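Local structure of BlEst2 (Bacillus licheniformis, 6WPX) at residues Thr204-Lys209 against Asn246-Trp252; Tyr447-Leu453 against Arg465-Ile471. The protein probably hydrolyses ester bonds as a secreted lipase or esterase of the alpha/beta-hydrolase kind, captured here in its propeptide form with an autoinhibitory C-terminal domain. All coordinates share one frame; numbering follows the deposited sequence.

Interaction 1. Residues Thr204-Lys209 against Asn246-Trp252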
ATOM      1  N   THR A 204       2.387  -0.996 -17.262  1.00 14.88           N
ATOM      2  CA  THR A 204       2.061  -0.457 -15.938  1.00 13.97           C
ATOM      3  C   THR A 204       2.075   1.035 -15.981  1.00 15.73           C
ATOM      4  O   THR A 204       2.920   1.637 -16.644  1.00 17.71           O
ATOM      5  CB  THR A 204       2.988  -0.975 -14.818  1.00 16.81           C
ATOM      6  OG1 THR A 204       4.270  -0.384 -14.965  1.00 17.65           O
ATOM      7  CG2 THR A 204       3.086  -2.516 -14.754  1.00 14.64           C
ATOM      8  N   LEU A 205       1.121   1.627 -15.296  1.00 11.43           N
ATOM      9  CA  LEU A 205       1.034   3.065 -15.079  1.00 11.25           C
ATOM     10  C   LEU A 205       1.143   3.244 -13.575  1.00 13.18           C
ATOM     11  O   LEU A 205       0.670   2.397 -12.805  1.00 11.37           O
ATOM     12  CB  LEU A 205      -0.289   3.672 -15.572  1.00 11.18           C
ATOM     13  CG  LEU A 205      -0.274   4.237 -17.004  1.00 16.83           C
ATOM     14  CD1 LEU A 205      -0.138   3.109 -18.021  1.00 17.46           C
ATOM     15  CD2 LEU A 205      -1.571   5.025 -17.288  1.00 16.03           C
ATOM     16  N   ALA A 206       1.785   4.323 -13.163  1.00 12.05           N
ATOM     17  CA  ALA A 206       1.909   4.654 -11.743  1.00 12.80           C
ATOM     18  C   ALA A 206       1.854   6.155 -11.597  1.00 15.24           C
ATOM     19  O   ALA A 206       2.253   6.882 -12.511  1.00 13.56           O
ATOM     20  CB  ALA A 206       3.216   4.107 -11.176  1.00 14.36           C
ATOM     21  N   GLY A 207       1.349   6.608 -10.461  1.00 13.21           N
ATOM     22  CA  GLY A 207       1.279   8.033 -10.156  1.00 13.91           C
ATOM     23  C   GLY A 207       2.347   8.451  -9.157  1.00 17.07           C
ATOM     24  O   GLY A 207       2.862   7.612  -8.403  1.00 15.13           O
ATOM     25  N   ASN A 208       2.697   9.744  -9.147  1.00 14.61           N
ATOM     26  CA  ASN A 208       3.694  10.273  -8.195  1.00 15.51           C
ATOM     27  C   ASN A 208       3.109  11.422  -7.377  1.00 17.70           C
ATOM     28  O   ASN A 208       3.847  12.110  -6.689  1.00 15.74           O
ATOM     29  CB  ASN A 208       4.956  10.748  -8.920  1.00 20.29           C
ATOM     30  CG  ASN A 208       4.698  11.846  -9.914  1.00 26.47           C
ATOM     31  OD1 ASN A 208       3.689  12.536  -9.871  1.00 20.39           O
ATOM     32  ND2 ASN A 208       5.544  11.960 -10.896  1.00 32.74           N
ATOM     33  N   LYS A 209       1.802  11.660  -7.503  1.00 14.26           N
ATOM     34  CA  LYS A 209       1.163  12.761  -6.792  1.00 15.98           C
ATOM     35  C   LYS A 209       0.573  12.256  -5.476  1.00 19.84           C
ATOM     36  O   LYS A 209      -0.123  11.254  -5.470  1.00 18.50           O
ATOM     37  CB  LYS A 209       0.072  13.419  -7.676  1.00 17.85           C
ATOM     38  CG  LYS A 209      -0.498  14.700  -7.071  1.00 35.08           C
ATOM     39  CD  LYS A 209      -1.148  15.626  -8.101  1.00 45.96           C
ATOM     40  CE  LYS A 209      -2.623  15.359  -8.282  1.00 54.29           C
ATOM     41  NZ  LYS A 209      -3.287  16.445  -9.050  1.00 67.51           N
ATOM     42  N   ASN A 246       6.957  -0.372 -18.482  1.00 18.91           N
ATOM     43  CA  ASN A 246       6.668   0.401 -17.285  1.00 17.29           C
ATOM     44  C   ASN A 246       6.672   1.864 -17.677  1.00 22.05           C
ATOM     45  O   ASN A 246       7.736   2.474 -17.838  1.00 21.94           O
ATOM     46  CB  ASN A 246       7.698   0.066 -16.206  1.00 16.91           C
ATOM     47  CG  ASN A 246       7.574  -1.355 -15.747  1.00 29.52           C
ATOM     48  OD1 ASN A 246       6.530  -1.776 -15.240  1.00 18.63           O
ATOM     49  ND2 ASN A 246       8.646  -2.119 -15.873  1.00 19.50           N
ATOM     50  N   LEU A 247       5.476   2.414 -17.903  1.00 18.24           N
ATOM     51  CA  LEU A 247       5.364   3.794 -18.348  1.00 18.36           C
ATOM     52  C   LEU A 247       5.779   4.788 -17.264  1.00 21.39           C
ATOM     53  O   LEU A 247       5.353   4.673 -16.109  1.00 21.01           O
ATOM     54  CB  LEU A 247       3.939   4.094 -18.852  1.00 17.62           C
ATOM     55  CG  LEU A 247       3.764   5.431 -19.554  1.00 23.39           C
ATOM     56  CD1 LEU A 247       4.549   5.455 -20.876  1.00 24.21           C
ATOM     57  CD2 LEU A 247       2.267   5.785 -19.718  1.00 23.16           C
ATOM     58  N   ASP A 248       6.600   5.759 -17.655  1.00 16.95           N
ATOM     59  CA  ASP A 248       7.072   6.850 -16.810  1.00 16.69           C
ATOM     60  C   ASP A 248       5.913   7.379 -15.979  1.00 18.18           C
ATOM     61  O   ASP A 248       4.782   7.549 -16.461  1.00 13.04           O
ATOM     62  CB  ASP A 248       7.686   7.977 -17.665  1.00 19.39           C
ATOM     63  CG  ASP A 248       8.400   9.064 -16.872  1.00 30.62           C
ATOM     64  OD1 ASP A 248       8.999   8.744 -15.824  1.00 32.65           O
ATOM     65  OD2 ASP A 248       8.399  10.221 -17.326  1.00 31.60           O
ATOM     66  N   THR A 249       6.184   7.529 -14.690  1.00 15.33           N
ATOM     67  CA  THR A 249       5.211   7.962 -13.705  1.00 15.70           C
ATOM     68  C   THR A 249       4.492   9.237 -14.162  1.00 20.29           C
ATOM     69  O   THR A 249       5.113  10.128 -14.739  1.00 18.96           O
ATOM     70  CB  THR A 249       5.950   8.085 -12.355  1.00 22.34           C
ATOM     71  OG1 THR A 249       6.692   6.882 -12.150  1.00 29.01           O
ATOM     72  CG2 THR A 249       5.040   8.118 -11.249  1.00 14.92           C
ATOM     73  N   GLY A 250       3.183   9.275 -13.960  1.00 17.33           N
ATOM     74  CA  GLY A 250       2.367  10.430 -14.317  1.00 17.30           C
ATOM     75  C   GLY A 250       1.980  11.194 -13.073  1.00 20.92           C
ATOM     76  O   GLY A 250       2.063  10.655 -11.967  1.00 20.57           O
ATOM     77  N   LYS A 251       1.453  12.405 -13.243  1.00 17.74           N
ATOM     78  CA  LYS A 251       1.082  13.247 -12.096  1.00 18.14           C
ATOM     79  C   LYS A 251      -0.337  12.931 -11.642  1.00 20.46           C
ATOM     80  O   LYS A 251      -1.259  13.738 -11.769  1.00 19.90           O
ATOM     81  CB  LYS A 251       1.323  14.727 -12.402  1.00 20.17           C
ATOM     82  CG  LYS A 251       2.770  15.009 -12.796  1.00 24.85           C
ATOM     83  CD  LYS A 251       2.997  16.484 -12.993  1.00 23.30           C
ATOM     84  CE  LYS A 251       4.398  16.792 -13.470  1.00 24.27           C
ATOM     85  NZ  LYS A 251       5.402  16.570 -12.399  1.00 26.29           N
ATOM     86  N   TRP A 252      -0.508  11.690 -11.176  1.00 16.24           N
ATOM     87  CA  TRP A 252      -1.774  11.192 -10.675  1.00 15.53           C
ATOM     88  C   TRP A 252      -1.595  10.712  -9.259  1.00 17.96           C
ATOM     89  O   TRP A 252      -0.518  10.267  -8.884  1.00 15.80           O
ATOM     90  CB  TRP A 252      -2.295  10.011 -11.541  1.00 13.58           C
ATOM     91  CG  TRP A 252      -2.180  10.240 -13.021  1.00 14.59           C
ATOM     92  CD1 TRP A 252      -2.751  11.248 -13.745  1.00 18.33           C
ATOM     93  CD2 TRP A 252      -1.381   9.485 -13.943  1.00 14.43           C
ATOM     94  NE1 TRP A 252      -2.358  11.167 -15.069  1.00 17.19           N
ATOM     95  CE2 TRP A 252      -1.508  10.099 -15.214  1.00 19.06           C
ATOM     96  CE3 TRP A 252      -0.568   8.341 -13.822  1.00 15.08           C
ATOM     97  CZ2 TRP A 252      -0.861   9.596 -16.353  1.00 18.40           C
ATOM     98  CZ3 TRP A 252       0.047   7.834 -14.953  1.00 15.84           C
ATOM     99  CH2 TRP A 252      -0.077   8.473 -16.191  1.00 16.98           C
TER
HETATM  100  O   HOH W   1       2.784   5.759 -15.673  1.00 16.61           O
HETATM  101  O   HOH W   2       5.753  13.035 -14.059  1.00 41.25           O
HETATM  102  O   HOH W   3      -3.926  13.847 -11.104  1.00 26.54           O
HETATM  103  O   HOH W   4      -1.441  16.640 -11.269  1.00 32.05           O
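Thr204 and Asn246 pair in parallel at the margin of the alpha/beta-hydrolase sheet, where strand 201-205 meets the short edge strand 245-246. Thr204 holds OG1 between its own N and carbonyl carbon (chi1 72°), and from there the hydroxyl donates to Asn246 OD1 at 2.7 Å, in the carbonyl plane and on a lone pair. Arg240 also bonds Thr204 OG1, while Asn246 ND2 is taken by the carbonyls of Leu241 and Asn278, fixing the amide's rotation. A valine in place of Thr204 would probably leave Asn246 OD1 without this hydroxyl donor and Arg240 without one of its acceptors. Next along, Leu205 and Leu247 run side by side, CD1 of Leu205 lying 4.0 Å from CD2 of Leu247. The other branch of Leu205 turns to the tryptophan, with CD2 3.9 Å from Trp252 CH2, and Val266 of helix 260-267 touches both Leu247 and Trp252. The indole folds back over its own segment, so that Gly250 CA sits 3.4 Å above the ring plane, offset toward the rim. Further along, Gly250 N bonds Ala206 O nearly straight (167°), and Thr249 CG2, anti to its backbone nitrogen, packs against Asn208 CB. At the far end Lys209 N reaches Trp252 O at 3.0 Å from above the carbonyl plane, 50° out of it.

Interaction 2. Residues Tyr447-Leu453 against Arg465-Ile471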
ATOM      1  N   TYR A 447       4.628 -13.037   8.464  1.00 26.33           N
ATOM      2  CA  TYR A 447       5.160 -12.388   9.652  1.00 25.63           C
ATOM      3  C   TYR A 447       5.087 -10.885   9.511  1.00 25.85           C
ATOM      4  O   TYR A 447       5.351 -10.333   8.444  1.00 24.67           O
ATOM      5  CB  TYR A 447       6.640 -12.733   9.831  1.00 27.69           C
ATOM      6  CG  TYR A 447       6.907 -14.153  10.248  1.00 31.89           C
ATOM      7  CD1 TYR A 447       6.913 -15.188   9.311  1.00 35.42           C
ATOM      8  CD2 TYR A 447       7.211 -14.465  11.568  1.00 32.40           C
ATOM      9  CE1 TYR A 447       7.178 -16.498   9.689  1.00 36.80           C
ATOM     10  CE2 TYR A 447       7.506 -15.771  11.952  1.00 34.72           C
ATOM     11  CZ  TYR A 447       7.502 -16.780  11.006  1.00 42.05           C
ATOM     12  OH  TYR A 447       7.769 -18.070  11.384  1.00 41.71           O
ATOM     13  N   SER A 448       4.813 -10.229  10.610  1.00 19.72           N
ATOM     14  CA  SER A 448       4.948  -8.799  10.681  1.00 18.37           C
ATOM     15  C   SER A 448       5.844  -8.570  11.889  1.00 23.14           C
ATOM     16  O   SER A 448       5.533  -9.040  12.967  1.00 23.01           O
ATOM     17  CB  SER A 448       3.614  -8.091  10.827  1.00 16.51           C
ATOM     18  OG  SER A 448       3.955  -6.724  10.960  1.00 14.31           O
ATOM     19  N   VAL A 449       7.000  -7.932  11.688  1.00 20.02           N
ATOM     20  CA  VAL A 449       7.937  -7.674  12.757  1.00 19.81           C
ATOM     21  C   VAL A 449       8.094  -6.195  12.947  1.00 21.84           C
ATOM     22  O   VAL A 449       8.375  -5.478  12.002  1.00 20.34           O
ATOM     23  CB  VAL A 449       9.295  -8.403  12.563  1.00 26.12           C
ATOM     24  CG1 VAL A 449      10.155  -8.282  13.816  1.00 25.93           C
ATOM     25  CG2 VAL A 449       9.081  -9.876  12.211  1.00 27.40           C
ATOM     26  N   THR A 450       7.869  -5.742  14.179  1.00 19.85           N
ATOM     27  CA  THR A 450       8.035  -4.352  14.578  1.00 18.71           C
ATOM     28  C   THR A 450       9.272  -4.264  15.449  1.00 21.50           C
ATOM     29  O   THR A 450       9.312  -4.868  16.515  1.00 19.66           O
ATOM     30  CB  THR A 450       6.792  -3.825  15.296  1.00 16.75           C
ATOM     31  OG1 THR A 450       5.700  -3.819  14.383  1.00 15.51           O
ATOM     32  CG2 THR A 450       6.981  -2.411  15.787  1.00 17.74           C
ATOM     33  N   ILE A 451      10.268  -3.489  15.016  1.00 18.67           N
ATOM     34  CA  ILE A 451      11.510  -3.293  15.760  1.00 19.69           C
ATOM     35  C   ILE A 451      11.557  -1.848  16.204  1.00 22.19           C
ATOM     36  O   ILE A 451      11.661  -0.947  15.368  1.00 19.66           O
ATOM     37  CB  ILE A 451      12.779  -3.703  14.942  1.00 24.98           C
ATOM     38  CG1 ILE A 451      12.705  -5.177  14.458  1.00 25.78           C
ATOM     39  CG2 ILE A 451      14.074  -3.452  15.756  1.00 26.45           C
ATOM     40  CD1 ILE A 451      12.444  -5.280  12.982  1.00 28.91           C
ATOM     41  N   ASP A 452      11.445  -1.623  17.514  1.00 19.83           N
ATOM     42  CA  ASP A 452      11.521  -0.267  18.058  1.00 19.39           C
ATOM     43  C   ASP A 452      12.940   0.043  18.485  1.00 25.65           C
ATOM     44  O   ASP A 452      13.479  -0.610  19.386  1.00 24.17           O
ATOM     45  CB  ASP A 452      10.523  -0.053  19.215  1.00 20.06           C
ATOM     46  CG  ASP A 452       9.212   0.486  18.659  1.00 25.43           C
ATOM     47  OD1 ASP A 452       9.160   1.703  18.326  1.00 23.09           O
ATOM     48  OD2 ASP A 452       8.260  -0.316  18.491  1.00 26.93           O
ATOM     49  N   LEU A 453      13.543   1.019  17.807  1.00 23.38           N
ATOM     50  CA  LEU A 453      14.894   1.493  18.040  1.00 24.25           C
ATOM     51  C   LEU A 453      14.899   2.759  18.850  1.00 26.63           C
ATOM     52  O   LEU A 453      14.120   3.672  18.592  1.00 22.53           O
ATOM     53  CB  LEU A 453      15.612   1.769  16.709  1.00 25.79           C
ATOM     54  CG  LEU A 453      15.849   0.606  15.751  1.00 32.32           C
ATOM     55  CD1 LEU A 453      16.601   1.089  14.536  1.00 34.01           C
ATOM     56  CD2 LEU A 453      16.690  -0.499  16.402  1.00 35.23           C
ATOM     57  N   ARG A 465      12.910   5.365  16.489  1.00 20.25           N
ATOM     58  CA  ARG A 465      12.336   4.946  15.189  1.00 20.29           C
ATOM     59  C   ARG A 465      11.722   3.566  15.372  1.00 24.11           C
ATOM     60  O   ARG A 465      12.144   2.852  16.250  1.00 23.55           O
ATOM     61  CB  ARG A 465      13.320   4.941  14.018  1.00 18.67           C
ATOM     62  CG  ARG A 465      13.907   6.293  13.669  1.00 21.60           C
ATOM     63  CD  ARG A 465      12.952   7.306  13.107  1.00 17.25           C
ATOM     64  NE  ARG A 465      13.616   8.391  12.422  1.00 20.16           N
ATOM     65  CZ  ARG A 465      14.130   9.455  13.000  1.00 22.44           C
ATOM     66  NH1 ARG A 465      14.054   9.611  14.305  1.00 19.49           N
ATOM     67  NH2 ARG A 465      14.708  10.379  12.266  1.00 21.38           N
ATOM     68  N   THR A 466      10.788   3.241  14.509  1.00 19.00           N
ATOM     69  CA  THR A 466      10.085   1.966  14.492  1.00 18.78           C
ATOM     70  C   THR A 466      10.188   1.409  13.087  1.00 22.67           C
ATOM     71  O   THR A 466       9.728   2.041  12.134  1.00 21.38           O
ATOM     72  CB  THR A 466       8.621   2.139  14.887  1.00 17.72           C
ATOM     73  OG1 THR A 466       8.512   2.991  16.024  1.00 20.21           O
ATOM     74  CG2 THR A 466       7.961   0.811  15.172  1.00 15.34           C
ATOM     75  N   ILE A 467      10.795   0.233  12.961  1.00 19.93           N
ATOM     76  CA  ILE A 467      10.965  -0.441  11.677  1.00 20.14           C
ATOM     77  C   ILE A 467       9.966  -1.562  11.617  1.00 23.70           C
ATOM     78  O   ILE A 467       9.859  -2.337  12.559  1.00 23.55           O
ATOM     79  CB  ILE A 467      12.425  -0.957  11.501  1.00 25.19           C
ATOM     80  CG1 ILE A 467      13.422   0.239  11.596  1.00 27.46           C
ATOM     81  CG2 ILE A 467      12.601  -1.764  10.168  1.00 25.32           C
ATOM     82  CD1 ILE A 467      14.867  -0.123  11.590  1.00 34.95           C
ATOM     83  N   ILE A 468       9.224  -1.645  10.507  1.00 20.63           N
ATOM     84  CA  ILE A 468       8.269  -2.718  10.258  1.00 20.38           C
ATOM     85  C   ILE A 468       8.778  -3.581   9.101  1.00 23.61           C
ATOM     86  O   ILE A 468       9.048  -3.072   8.015  1.00 20.49           O
ATOM     87  CB  ILE A 468       6.836  -2.182  10.000  1.00 22.67           C
ATOM     88  CG1 ILE A 468       6.270  -1.560  11.292  1.00 22.50           C
ATOM     89  CG2 ILE A 468       5.908  -3.307   9.433  1.00 23.39           C
ATOM     90  CD1 ILE A 468       5.053  -0.811  11.092  1.00 31.36           C
ATOM     91  N   ARG A 469       8.899  -4.885   9.345  1.00 20.74           N
ATOM     92  CA  ARG A 469       9.312  -5.863   8.342  1.00 19.95           C
ATOM     93  C   ARG A 469       8.158  -6.825   8.094  1.00 21.39           C
ATOM     94  O   ARG A 469       7.489  -7.270   9.034  1.00 19.55           O
ATOM     95  CB  ARG A 469      10.550  -6.634   8.802  1.00 23.08           C
ATOM     96  CG  ARG A 469      11.792  -5.761   8.982  1.00 31.68           C
ATOM     97  CD  ARG A 469      12.942  -6.567   9.543  1.00 39.02           C
ATOM     98  NE  ARG A 469      13.448  -7.550   8.582  1.00 45.37           N
ATOM     99  CZ  ARG A 469      14.336  -8.494   8.873  1.00 57.90           C
ATOM    100  NH1 ARG A 469      14.817  -8.606  10.104  1.00 36.45           N
ATOM    101  NH2 ARG A 469      14.745  -9.339   7.936  1.00 43.90           N
ATOM    102  N   SER A 470       7.940  -7.137   6.822  1.00 16.93           N
ATOM    103  CA  SER A 470       6.924  -8.041   6.311  1.00 17.90           C
ATOM    104  C   SER A 470       7.625  -9.215   5.667  1.00 23.13           C
ATOM    105  O   SER A 470       8.340  -9.040   4.692  1.00 23.21           O
ATOM    106  CB  SER A 470       6.055  -7.325   5.280  1.00 16.44           C
ATOM    107  OG  SER A 470       5.036  -8.182   4.793  1.00 17.74           O
ATOM    108  N   ILE A 471       7.441 -10.404   6.219  1.00 21.87           N
ATOM    109  CA  ILE A 471       8.134 -11.610   5.742  1.00 23.67           C
ATOM    110  C   ILE A 471       7.185 -12.760   5.547  1.00 27.84           C
ATOM    111  O   ILE A 471       6.476 -13.136   6.472  1.00 28.26           O
ATOM    112  CB  ILE A 471       9.316 -12.015   6.695  1.00 28.75           C
ATOM    113  CG1 ILE A 471      10.283 -10.829   6.946  1.00 28.97           C
ATOM    114  CG2 ILE A 471      10.086 -13.260   6.165  1.00 32.62           C
ATOM    115  CD1 ILE A 471      11.214 -10.950   8.111  1.00 31.64           C
TER
HETATM  116  O   HOH W   5       3.628  -8.429   7.064  1.00 25.36           O
HETATM  117  O   HOH W   6      11.277   3.408  18.913  1.00 18.47           O
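Asp452 and Thr466 stand side by side in a non-hydrogen-bonded pair of the antiparallel hairpin formed by strands 445-456 and 462-473, at the heart of a C-terminal beta sheet. The threonine hydroxyl donates to Asp452 OD1 over 2.7 Å, meeting the carboxylate on its syn side but 35° out of its plane. That oxygen is gripped further by a salt bridge to Arg293, while Trp161 NE1 bonds OD2, so both carboxylate oxygens have partners; the arginine would be expected to favour the charged form. On the same face, Thr466 has CG2 anti to its backbone nitrogen, which carries the methyl obliquely across to Thr450 CG2; at 3.4 Å the two methyls are tightly packed. Thr450 and Ile468 then lie alongside one another, OG1 of the threonine facing Ile468 CG1.

The opposite face is mostly apolar. Leu453 and Ile467 cross at an angle and meet through their CD1 methyls, 3.6 Å apart, with Val397 of helix 389-397 touching both. Ile451 slants across Arg469 and sets its CD1 3.7 Å from Arg469 CD, so it is the aliphatic part of the arginine that packs here. The Arg469 side chain bends at chi3 (69°), and the guanidinium, salt-bridged to Glu481, has Ile471 CD1 over one face, offset toward the rim.

Backbone bonds in both directions join the hydrogen-bonded pairs, the straightest including Ile451 N to Ile467 O at 174°. Tyr447, its hydroxyl held by Lys443 O, presents CD1 to Ile471 O in the ring plane, at 3.5 Å.

How the interactions relate
From the N terminus the chain first builds most of the alpha/beta-hydrolase sheet, with strand 201-205 next to last in its order. Interaction 1 then closes a loop of 36 residues that includes helix 218-224 and returns as one edge strand, 245-246. After helix 260-267 the chain passes into the antiparallel sheets of the C-terminal part, where interaction 2 closes a much tighter loop of 11 residues as a beta hairpin. The two contacts are in series, neither nesting nor crossing, and the centres of interactions 1 and 2 are 28 Å apart. Interaction 1 ties the edge of the hydrolase sheet, interaction 2 a C-terminal sheet, which Trp161 and Gly182 bond to the chain preceding strand 201-205.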